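PDB 4UXD: 2-dehydro-3-deoxy-d-gluconate/2-dehydro-3-deoxy-phosphogluconate aldolase from Picrophilus torridus, which is an aldolase of the dihydrodipicolinate synthetase family and folds as a beta/alpha barrel, four copies of which make up the assembly. Local coordinates for residues L144-Q158 with L171-S185. Residues are numbered along the deposited sequence; the frame is centred on the assembly and turned at random.
Sequences LSSNDMDLLIYNIPQ and LKSEFSSVKGVKDSS
From L151 to N155, strand 150-155 pairs with strand 178-183 through a parallel ladder of backbone hydrogen bonds, a worked example of how neighbouring strands of a beta/alpha barrel join across a beta-alpha-beta crossover. L151 N gives to S177 O and L151 O accepts from K179 N; I153 and N155 likewise use both their N-H and C=O, N155 N lying 2.6 Å from K182 O with an N-H...O angle of 178°.

Apolar side chains from the end of helix 133-144, from helix 165-174 and the turn after it meet residues of the two strands. I153 CD1 meets L171 CD1 at 3.6 Å, the two side chains crossing at about a right angle. L144 CB sits over the centre of the F175 ring, 3.8 Å from its centroid, while L144 CD1 reaches V178 CG2.

Polar side chains mark both strand ends. At the N-terminal ends D150 OD1 makes a long salt bridge to K179 NZ (3.7 Å), D150 OD2 bonding Y25. At the C-terminal ends N155 CG stands anti to the backbone N (chi1 177°), which lays the amide beside D183; ND2 meets OD2 at 2.7 Å from above the carboxylate plane. Q158 NE2 donates to S184 O at 2.7 Å, and Q208 NE2 shares that oxygen. Y154 OH bonds S67 and a glycerol.

The chemistry thus implies an apolar join between helices and strands, with polar groups at both strand ends; the glycerol is consistent with a pocket at the C-terminal one.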
loop_
_atom_site.group_PDB
_atom_site.type_symbol
_atom_site.label_atom_id
_atom_site.label_comp_id
_atom_site.label_asym_id
_atom_site.label_seq_id
_atom_site.Cartn_x
_atom_site.Cartn_y
_atom_site.Cartn_z
ATOM N N LEU A 144 -16.870 15.056 -21.824
ATOM C CA LEU A 144 -17.006 16.504 -21.838
ATOM C C LEU A 144 -17.273 17.039 -23.243
ATOM O O LEU A 144 -17.794 18.146 -23.398
ATOM C CB LEU A 144 -15.745 17.162 -21.283
ATOM C CG LEU A 144 -15.433 16.887 -19.814
ATOM C CD1 LEU A 144 -14.019 17.369 -19.482
ATOM C CD2 LEU A 144 -16.443 17.550 -18.924
ATOM N N SER A 145 -16.893 16.264 -24.260
ATOM C CA SER A 145 -17.103 16.658 -25.646
ATOM C C SER A 145 -18.547 16.477 -26.076
ATOM O O SER A 145 -18.927 16.908 -27.164
ATOM C CB SER A 145 -16.202 15.856 -26.580
ATOM O OG SER A 145 -14.896 16.387 -26.599
ATOM N N SER A 146 -19.345 15.845 -25.220
ATOM C CA SER A 146 -20.719 15.500 -25.560
ATOM C C SER A 146 -21.732 16.119 -24.596
ATOM O O SER A 146 -22.925 15.863 -24.697
ATOM C CB SER A 146 -20.873 13.980 -25.569
ATOM O OG SER A 146 -19.926 13.392 -26.438
ATOM N N ASN A 147 -21.262 16.929 -23.659
ATOM C CA ASN A 147 -22.144 17.463 -22.633
ATOM C C ASN A 147 -21.683 18.829 -22.147
ATOM O O ASN A 147 -20.659 18.962 -21.459
ATOM C CB ASN A 147 -22.241 16.490 -21.455
ATOM C CG ASN A 147 -22.837 15.159 -21.847
ATOM O OD1 ASN A 147 -22.119 14.192 -22.085
ATOM N ND2 ASN A 147 -24.158 15.104 -21.938
ATOM N N ASP A 148 -22.468 19.836 -22.508
ATOM C CA ASP A 148 -22.122 21.219 -22.251
ATOM C C ASP A 148 -22.259 21.583 -20.767
ATOM O O ASP A 148 -21.620 22.533 -20.294
ATOM C CB ASP A 148 -23.006 22.136 -23.103
ATOM C CG ASP A 148 -22.218 23.261 -23.741
ATOM O OD1 ASP A 148 -21.921 24.258 -23.043
ATOM O OD2 ASP A 148 -21.882 23.143 -24.940
ATOM N N MET A 149 -23.068 20.821 -20.032
ATOM C CA MET A 149 -23.467 21.228 -18.686
ATOM C C MET A 149 -22.304 21.359 -17.708
ATOM O O MET A 149 -21.201 20.853 -17.929
ATOM C CB MET A 149 -24.506 20.258 -18.118
ATOM C CG MET A 149 -23.989 18.919 -17.673
ATOM S SD MET A 149 -25.314 17.827 -17.099
ATOM C CE MET A 149 -25.928 18.788 -15.711
ATOM N N ASP A 150 -22.579 22.066 -16.624
ATOM C CA ASP A 150 -21.598 22.301 -15.586
ATOM C C ASP A 150 -21.188 20.987 -14.938
ATOM O O ASP A 150 -22.041 20.191 -14.551
ATOM C CB ASP A 150 -22.161 23.255 -14.536
ATOM C CG ASP A 150 -22.172 24.685 -15.008
ATOM O OD1 ASP A 150 -22.034 24.894 -16.226
ATOM O OD2 ASP A 150 -22.319 25.594 -14.165
ATOM N N LEU A 151 -19.882 20.762 -14.828
ATOM C CA LEU A 151 -19.385 19.536 -14.229
ATOM C C LEU A 151 -18.265 19.812 -13.243
ATOM O O LEU A 151 -17.350 20.584 -13.524
ATOM C CB LEU A 151 -18.909 18.565 -15.318
ATOM C CG LEU A 151 -18.461 17.191 -14.816
ATOM C CD1 LEU A 151 -18.870 16.115 -15.774
ATOM C CD2 LEU A 151 -16.950 17.169 -14.637
ATOM N N LEU A 152 -18.368 19.178 -12.081
ATOM C CA LEU A 152 -17.303 19.181 -11.085
ATOM C C LEU A 152 -16.637 17.821 -11.078
ATOM O O LEU A 152 -17.286 16.780 -10.893
ATOM C CB LEU A 152 -17.846 19.536 -9.698
ATOM C CG LEU A 152 -18.246 21.016 -9.598
ATOM C CD1 LEU A 152 -19.760 21.169 -9.592
ATOM C CD2 LEU A 152 -17.652 21.675 -8.376
ATOM N N ILE A 153 -15.334 17.836 -11.311
ATOM C CA ILE A 153 -14.535 16.633 -11.196
ATOM C C ILE A 153 -14.440 16.248 -9.725
ATOM O O ILE A 153 -14.390 17.111 -8.834
ATOM C CB ILE A 153 -13.153 16.837 -11.806
ATOM C CG1 ILE A 153 -13.325 17.105 -13.301
ATOM C CG2 ILE A 153 -12.251 15.649 -11.507
ATOM C CD1 ILE A 153 -12.258 16.539 -14.192
ATOM N N TYR A 154 -14.449 14.945 -9.484
ATOM C CA TYR A 154 -14.494 14.415 -8.137
ATOM C C TYR A 154 -13.306 13.466 -7.917
ATOM O O TYR A 154 -13.151 12.465 -8.613
ATOM C CB TYR A 154 -15.840 13.740 -7.938
ATOM C CG TYR A 154 -16.133 13.108 -6.604
ATOM C CD1 TYR A 154 -15.400 13.400 -5.460
ATOM C CD2 TYR A 154 -17.168 12.181 -6.506
ATOM C CE1 TYR A 154 -15.704 12.771 -4.247
ATOM C CE2 TYR A 154 -17.484 11.559 -5.324
ATOM C CZ TYR A 154 -16.758 11.846 -4.200
ATOM O OH TYR A 154 -17.117 11.182 -3.048
ATOM N N ASN A 155 -12.437 13.813 -6.980
ATOM C CA ASN A 155 -11.273 12.981 -6.742
ATOM C C ASN A 155 -11.427 12.275 -5.408
ATOM O O ASN A 155 -11.433 12.914 -4.371
ATOM C CB ASN A 155 -9.979 13.792 -6.793
ATOM C CG ASN A 155 -8.747 12.936 -6.483
ATOM O OD1 ASN A 155 -8.410 12.011 -7.235
ATOM N ND2 ASN A 155 -8.087 13.230 -5.359
ATOM N N ILE A 156 -11.561 10.954 -5.458
ATOM C CA ILE A 156 -11.719 10.159 -4.254
ATOM C C ILE A 156 -10.906 8.856 -4.431
ATOM O O ILE A 156 -11.462 7.807 -4.760
ATOM C CB ILE A 156 -13.242 9.919 -3.960
ATOM C CG1 ILE A 156 -13.452 8.946 -2.802
ATOM C CG2 ILE A 156 -13.996 9.437 -5.218
ATOM C CD1 ILE A 156 -14.775 9.121 -2.095
ATOM N N PRO A 157 -9.562 8.937 -4.245
ATOM C CA PRO A 157 -8.656 7.822 -4.577
ATOM C C PRO A 157 -8.849 6.582 -3.689
ATOM O O PRO A 157 -8.394 5.504 -4.045
ATOM C CB PRO A 157 -7.249 8.435 -4.389
ATOM C CG PRO A 157 -7.425 9.517 -3.420
ATOM C CD PRO A 157 -8.812 10.093 -3.719
ATOM N N GLN A 158 -9.559 6.739 -2.579
ATOM C CA GLN A 158 -9.963 5.612 -1.753
ATOM C C GLN A 158 -10.855 4.619 -2.498
ATOM O O GLN A 158 -10.796 3.414 -2.243
ATOM C CB GLN A 158 -10.715 6.101 -0.504
ATOM C CG GLN A 158 -9.935 7.029 0.391
ATOM C CD GLN A 158 -10.238 8.500 0.118
ATOM O OE1 GLN A 158 -10.443 8.901 -1.030
ATOM N NE2 GLN A 158 -10.276 9.307 1.180
ATOM N N LEU A 171 -7.730 19.326 -18.354
ATOM C CA LEU A 171 -9.139 19.290 -18.712
ATOM C C LEU A 171 -9.787 20.654 -18.503
ATOM O O LEU A 171 -10.722 21.042 -19.230
ATOM C CB LEU A 171 -9.880 18.239 -17.889
ATOM C CG LEU A 171 -9.572 16.774 -18.156
ATOM C CD1 LEU A 171 -9.998 15.966 -16.940
ATOM C CD2 LEU A 171 -10.288 16.291 -19.411
ATOM N N LYS A 172 -9.289 21.367 -17.499
ATOM C CA LYS A 172 -9.817 22.674 -17.158
ATOM C C LYS A 172 -9.747 23.583 -18.379
ATOM O O LYS A 172 -10.763 24.134 -18.825
ATOM C CB LYS A 172 -9.042 23.280 -15.983
ATOM C CG LYS A 172 -9.667 24.559 -15.433
ATOM C CD LYS A 172 -8.758 25.213 -14.414
ATOM C CE LYS A 172 -9.063 26.687 -14.257
ATOM N NZ LYS A 172 -8.221 27.297 -13.186
ATOM N N SER A 173 -8.545 23.704 -18.933
ATOM C CA SER A 173 -8.302 24.605 -20.052
ATOM C C SER A 173 -8.989 24.156 -21.337
ATOM O O SER A 173 -9.338 24.989 -22.164
ATOM C CB SER A 173 -6.799 24.748 -20.299
ATOM O OG SER A 173 -6.212 23.510 -20.645
ATOM N N GLU A 174 -9.195 22.852 -21.502
ATOM C CA GLU A 174 -9.761 22.305 -22.742
ATOM C C GLU A 174 -11.299 22.291 -22.757
ATOM O O GLU A 174 -11.907 22.121 -23.814
ATOM C CB GLU A 174 -9.226 20.889 -22.966
ATOM C CG GLU A 174 -9.510 20.292 -24.334
ATOM C CD GLU A 174 -8.875 18.910 -24.522
ATOM O OE1 GLU A 174 -8.061 18.505 -23.661
ATOM O OE2 GLU A 174 -9.197 18.229 -25.527
ATOM N N PHE A 175 -11.928 22.463 -21.595
ATOM C CA PHE A 175 -13.389 22.494 -21.516
ATOM C C PHE A 175 -13.833 23.450 -20.438
ATOM O O PHE A 175 -13.612 23.216 -19.252
ATOM C CB PHE A 175 -13.971 21.099 -21.249
ATOM C CG PHE A 175 -13.487 20.054 -22.203
ATOM C CD1 PHE A 175 -14.067 19.916 -23.452
ATOM C CD2 PHE A 175 -12.438 19.214 -21.856
ATOM C CE1 PHE A 175 -13.613 18.955 -24.340
ATOM C CE2 PHE A 175 -11.974 18.248 -22.741
ATOM C CZ PHE A 175 -12.564 18.118 -23.983
ATOM N N SER A 176 -14.454 24.539 -20.865
ATOM C CA SER A 176 -14.948 25.556 -19.954
ATOM C C SER A 176 -16.062 24.991 -19.073
ATOM O O SER A 176 -16.296 25.475 -17.978
ATOM C CB SER A 176 -15.437 26.780 -20.740
ATOM O OG SER A 176 -16.638 26.500 -21.445
ATOM N N SER A 177 -16.723 23.943 -19.549
ATOM C CA SER A 177 -17.804 23.290 -18.808
ATOM C C SER A 177 -17.371 22.774 -17.433
ATOM O O SER A 177 -18.212 22.584 -16.545
ATOM C CB SER A 177 -18.357 22.130 -19.624
ATOM O OG SER A 177 -17.298 21.293 -20.051
ATOM N N VAL A 178 -16.072 22.522 -17.269
ATOM C CA VAL A 178 -15.548 22.100 -15.985
ATOM C C VAL A 178 -15.495 23.316 -15.062
ATOM O O VAL A 178 -14.714 24.239 -15.267
ATOM C CB VAL A 178 -14.140 21.447 -16.100
ATOM C CG1 VAL A 178 -13.609 21.066 -14.712
ATOM C CG2 VAL A 178 -14.174 20.220 -17.013
ATOM N N LYS A 179 -16.323 23.274 -14.025
ATOM C CA LYS A 179 -16.527 24.391 -13.119
ATOM C C LYS A 179 -15.888 24.211 -11.741
ATOM O O LYS A 179 -16.008 25.089 -10.898
ATOM C CB LYS A 179 -18.033 24.639 -12.960
ATOM C CG LYS A 179 -18.701 25.205 -14.221
ATOM C CD LYS A 179 -17.986 26.472 -14.706
ATOM C CE LYS A 179 -18.728 27.168 -15.823
ATOM N NZ LYS A 179 -18.727 26.333 -17.031
ATOM N N GLY A 180 -15.209 23.090 -11.509
ATOM C CA GLY A 180 -14.552 22.867 -10.233
ATOM C C GLY A 180 -14.040 21.455 -10.012
ATOM O O GLY A 180 -14.079 20.597 -10.904
ATOM N N VAL A 181 -13.556 21.220 -8.796
ATOM C CA VAL A 181 -13.020 19.921 -8.400
ATOM C C VAL A 181 -13.308 19.672 -6.921
ATOM O O VAL A 181 -13.269 20.589 -6.113
ATOM C CB VAL A 181 -11.530 19.835 -8.679
ATOM C CG1 VAL A 181 -10.738 20.749 -7.724
ATOM C CG2 VAL A 181 -11.054 18.390 -8.612
ATOM N N LYS A 182 -13.691 18.441 -6.598
ATOM C CA LYS A 182 -13.987 18.034 -5.226
ATOM C C LYS A 182 -12.998 16.973 -4.852
ATOM O O LYS A 182 -12.816 16.028 -5.618
ATOM C CB LYS A 182 -15.398 17.459 -5.076
ATOM C CG LYS A 182 -16.521 18.425 -5.287
ATOM C CD LYS A 182 -17.834 17.670 -5.380
ATOM C CE LYS A 182 -19.021 18.606 -5.435
ATOM N NZ LYS A 182 -20.290 17.847 -5.626
ATOM N N ASP A 183 -12.412 17.098 -3.666
ATOM C CA ASP A 183 -11.381 16.174 -3.210
ATOM C C ASP A 183 -11.658 15.587 -1.824
ATOM O O ASP A 183 -11.742 16.309 -0.832
ATOM C CB ASP A 183 -10.028 16.885 -3.203
ATOM C CG ASP A 183 -8.886 15.958 -2.866
ATOM O OD1 ASP A 183 -8.634 15.720 -1.667
ATOM O OD2 ASP A 183 -8.234 15.472 -3.809
ATOM N N SER A 184 -11.758 14.264 -1.767
ATOM C CA SER A 184 -11.993 13.533 -0.513
ATOM C C SER A 184 -10.777 12.700 -0.051
ATOM O O SER A 184 -10.871 11.917 0.900
ATOM C CB SER A 184 -13.202 12.609 -0.681
ATOM O OG SER A 184 -14.371 13.363 -0.930
ATOM N N SER A 185 -9.644 12.884 -0.724
ATOM C CA SER A 185 -8.423 12.139 -0.428
ATOM C C SER A 185 -7.947 12.291 1.014
ATOM O O SER A 185 -7.283 11.393 1.538
ATOM C CB SER A 185 -7.292 12.577 -1.363
ATOM O OG SER A 185 -6.749 13.784 -0.901
#